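Local coordinates for nodulation fucosyltransferase NodZ (Bradyrhizobium sp., PDB 2OCX), which belongs to the bacterial nodulation fucosyltransferases, proteins of the GT-B structural class, at residues A[300-305]-A[312-317]. Residues are numbered along the deposited sequence; the frame is centred on the assembly and turned at random. Where two conformers were deposited one is given.
Sequences IIEFDL and TMIDNP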
loop_
_atom_site.group_PDB
_atom_site.type_symbol
_atom_site.label_atom_id
_atom_site.label_comp_id
_atom_site.label_asym_id
_atom_site.label_seq_id
_atom_site.Cartn_x
_atom_site.Cartn_y
_atom_site.Cartn_z
ATOM N N ILE A 300 -16.590 -3.590 -5.584
ATOM C CA ILE A 300 -15.908 -2.306 -5.461
ATOM C C ILE A 300 -16.785 -1.250 -6.079
ATOM O O ILE A 300 -17.345 -1.452 -7.151
ATOM C CB ILE A 300 -14.505 -2.326 -6.167
ATOM C CG1 ILE A 300 -13.540 -3.271 -5.415
ATOM C CG2 ILE A 300 -13.928 -0.926 -6.241
ATOM C CD1 ILE A 300 -13.449 -4.721 -6.034
ATOM N N ILE A 301 -16.919 -0.127 -5.385
ATOM C CA ILE A 301 -17.648 1.023 -5.923
ATOM C C ILE A 301 -16.780 2.255 -5.974
ATOM O O ILE A 301 -16.072 2.588 -5.021
ATOM C CB ILE A 301 -18.944 1.267 -5.163
ATOM C CG1 ILE A 301 -19.963 0.200 -5.604
ATOM C CG2 ILE A 301 -19.480 2.667 -5.442
ATOM C CD1 ILE A 301 -21.153 0.038 -4.688
ATOM N N GLU A 302 -16.790 2.910 -7.136
ATOM C CA GLU A 302 -15.945 4.079 -7.321
ATOM C C GLU A 302 -16.514 5.018 -8.336
ATOM O O GLU A 302 -17.368 4.630 -9.122
ATOM C CB GLU A 302 -14.535 3.669 -7.702
ATOM C CG GLU A 302 -14.379 3.102 -9.095
ATOM C CD GLU A 302 -13.142 2.196 -9.236
ATOM O OE1 GLU A 302 -12.846 1.426 -8.326
ATOM O OE2 GLU A 302 -12.467 2.266 -10.257
ATOM N N PHE A 303 -16.070 6.266 -8.291
ATOM C CA PHE A 303 -16.406 7.198 -9.363
ATOM C C PHE A 303 -15.478 6.940 -10.529
ATOM O O PHE A 303 -14.272 6.767 -10.359
ATOM C CB PHE A 303 -16.381 8.654 -8.909
ATOM C CG PHE A 303 -17.611 9.034 -8.159
ATOM C CD1 PHE A 303 -18.733 9.488 -8.831
ATOM C CD2 PHE A 303 -17.678 8.850 -6.783
ATOM C CE1 PHE A 303 -19.879 9.780 -8.139
ATOM C CE2 PHE A 303 -18.829 9.153 -6.088
ATOM C CZ PHE A 303 -19.923 9.606 -6.768
ATOM N N ASP A 304 -16.094 6.914 -11.706
ATOM C CA ASP A 304 -15.462 6.517 -12.947
ATOM C C ASP A 304 -14.488 7.623 -13.421
ATOM O O ASP A 304 -14.901 8.768 -13.629
ATOM C CB ASP A 304 -16.590 6.242 -13.973
ATOM C CG ASP A 304 -16.102 5.601 -15.266
ATOM O OD1 ASP A 304 -14.886 5.353 -15.431
ATOM O OD2 ASP A 304 -16.954 5.344 -16.141
ATOM N N LEU A 305 -13.199 7.280 -13.552
ATOM C CA LEU A 305 -12.211 8.165 -14.203
ATOM C C LEU A 305 -12.672 8.516 -15.625
ATOM O O LEU A 305 -12.835 9.706 -15.960
ATOM N N THR A 312 -19.527 3.678 -10.605
ATOM C CA THR A 312 -19.481 2.402 -11.263
ATOM C C THR A 312 -19.217 1.318 -10.246
ATOM O O THR A 312 -18.685 1.565 -9.164
ATOM C CB THR A 312 -18.469 2.385 -12.431
ATOM O OG1 THR A 312 -18.783 1.285 -13.294
ATOM C CG2 THR A 312 -17.018 2.288 -11.941
HETATM N N MSE A 313 -19.631 0.116 -10.589
HETATM C CA MSE A 313 -19.416 -1.016 -9.725
HETATM C C MSE A 313 -18.639 -2.105 -10.453
HETATM O O MSE A 313 -18.879 -2.381 -11.635
HETATM C CB MSE A 313 -20.729 -1.562 -9.226
HETATM C CG MSE A 313 -20.557 -2.874 -8.516
HETATM SE SE MSE A 313 -21.874 -2.985 -7.197
HETATM C CE MSE A 313 -23.404 -3.647 -8.317
ATOM N N ILE A 314 -17.703 -2.704 -9.725
ATOM C CA ILE A 314 -16.854 -3.757 -10.250
ATOM C C ILE A 314 -16.945 -4.999 -9.354
ATOM O O ILE A 314 -16.649 -4.943 -8.149
ATOM C CB ILE A 314 -15.375 -3.288 -10.344
ATOM C CG1 ILE A 314 -15.265 -2.040 -11.236
ATOM C CG2 ILE A 314 -14.459 -4.422 -10.865
ATOM C CD1 ILE A 314 -14.054 -1.167 -10.927
ATOM N N ASP A 315 -17.386 -6.089 -9.957
ATOM C CA ASP A 315 -17.323 -7.384 -9.334
ATOM C C ASP A 315 -15.964 -8.007 -9.572
ATOM O O ASP A 315 -15.377 -7.842 -10.629
ATOM C CB ASP A 315 -18.434 -8.278 -9.869
ATOM C CG ASP A 315 -19.804 -7.739 -9.562
ATOM O OD1 ASP A 315 -20.173 -7.709 -8.378
ATOM O OD2 ASP A 315 -20.583 -7.318 -10.433
ATOM N N ASN A 316 -15.470 -8.711 -8.567
ATOM C CA ASN A 316 -14.118 -9.238 -8.562
ATOM C C ASN A 316 -14.072 -10.616 -9.196
ATOM O O ASN A 316 -14.526 -11.582 -8.600
ATOM C CB ASN A 316 -13.642 -9.352 -7.124
ATOM C CG ASN A 316 -12.156 -9.461 -7.012
ATOM O OD1 ASN A 316 -11.474 -9.737 -7.982
ATOM N ND2 ASN A 316 -11.641 -9.243 -5.820
ATOM N N PRO A 317 -13.522 -10.696 -10.403
ATOM C CA PRO A 317 -12.299 -9.963 -10.743
ATOM C C PRO A 317 -12.600 -8.531 -11.173
ATOM O O PRO A 317 -11.739 -7.899 -11.787
ATOM C CB PRO A 317 -11.737 -10.758 -11.923
ATOM C CG PRO A 317 -12.236 -12.142 -11.707
ATOM C CD PRO A 317 -13.599 -11.997 -11.092
#
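Thr312 O is approached by two groups of the neighbouring strand: Glu302 N donates a hydrogen bond of 3.1 Å to it, while Ile301 CA brings a C-H...O contact at 3.4 Å. Glu302 and Thr312 are joined again by Thr312 N to Glu302 O, 2.8 Å. Two residues on along strand 311-315 and two back on strand 299-303, Ile300 and Ile314 form a second hydrogen-bonded pair, Ile314 N reaching Ile300 O at 2.9 Å; that oxygen also meets the CA of selenomethionine Met313. The return bond, Ile300 N to Ile314 O, is 2.9 Å as well. Between these two pairs sits the non-hydrogen-bonded pair Ile301 and Met313. The three pairs belong to a beta hairpin, strand 299-303 turning back into strand 311-315, at the margin of a mixed sheet whose central strands are parallel, in keeping with a Rossmann-like domain of the GT-B fold. Ile301 hydrogen-bonds through its backbone to Val280 and Arg282 of the adjoining parallel strand, whereas 311-315 is outermost in the sheet. On the face carrying Ile301 and Met313, CD1 of the isoleucine lies near the selenium in one of the two conformers of Met313, and helix 192-209 packs over both through Lys207. The other face has Ile300, Glu302, Thr312 and Ile314. Here CG of Glu302, tucked between its backbone N and carbonyl carbon (chi1 71°), runs beside the Thr312 methyl CG2, both side chains pointing the same way. Beyond CG the glutamate chain is extended and crosses Ile314, whose CD1 lies against the carboxylate, 3.8 Å from Glu302 OE2 and about as close to OE1. Nearby, Arg294 of helix 291-296 rests against Ile300 and Ile314.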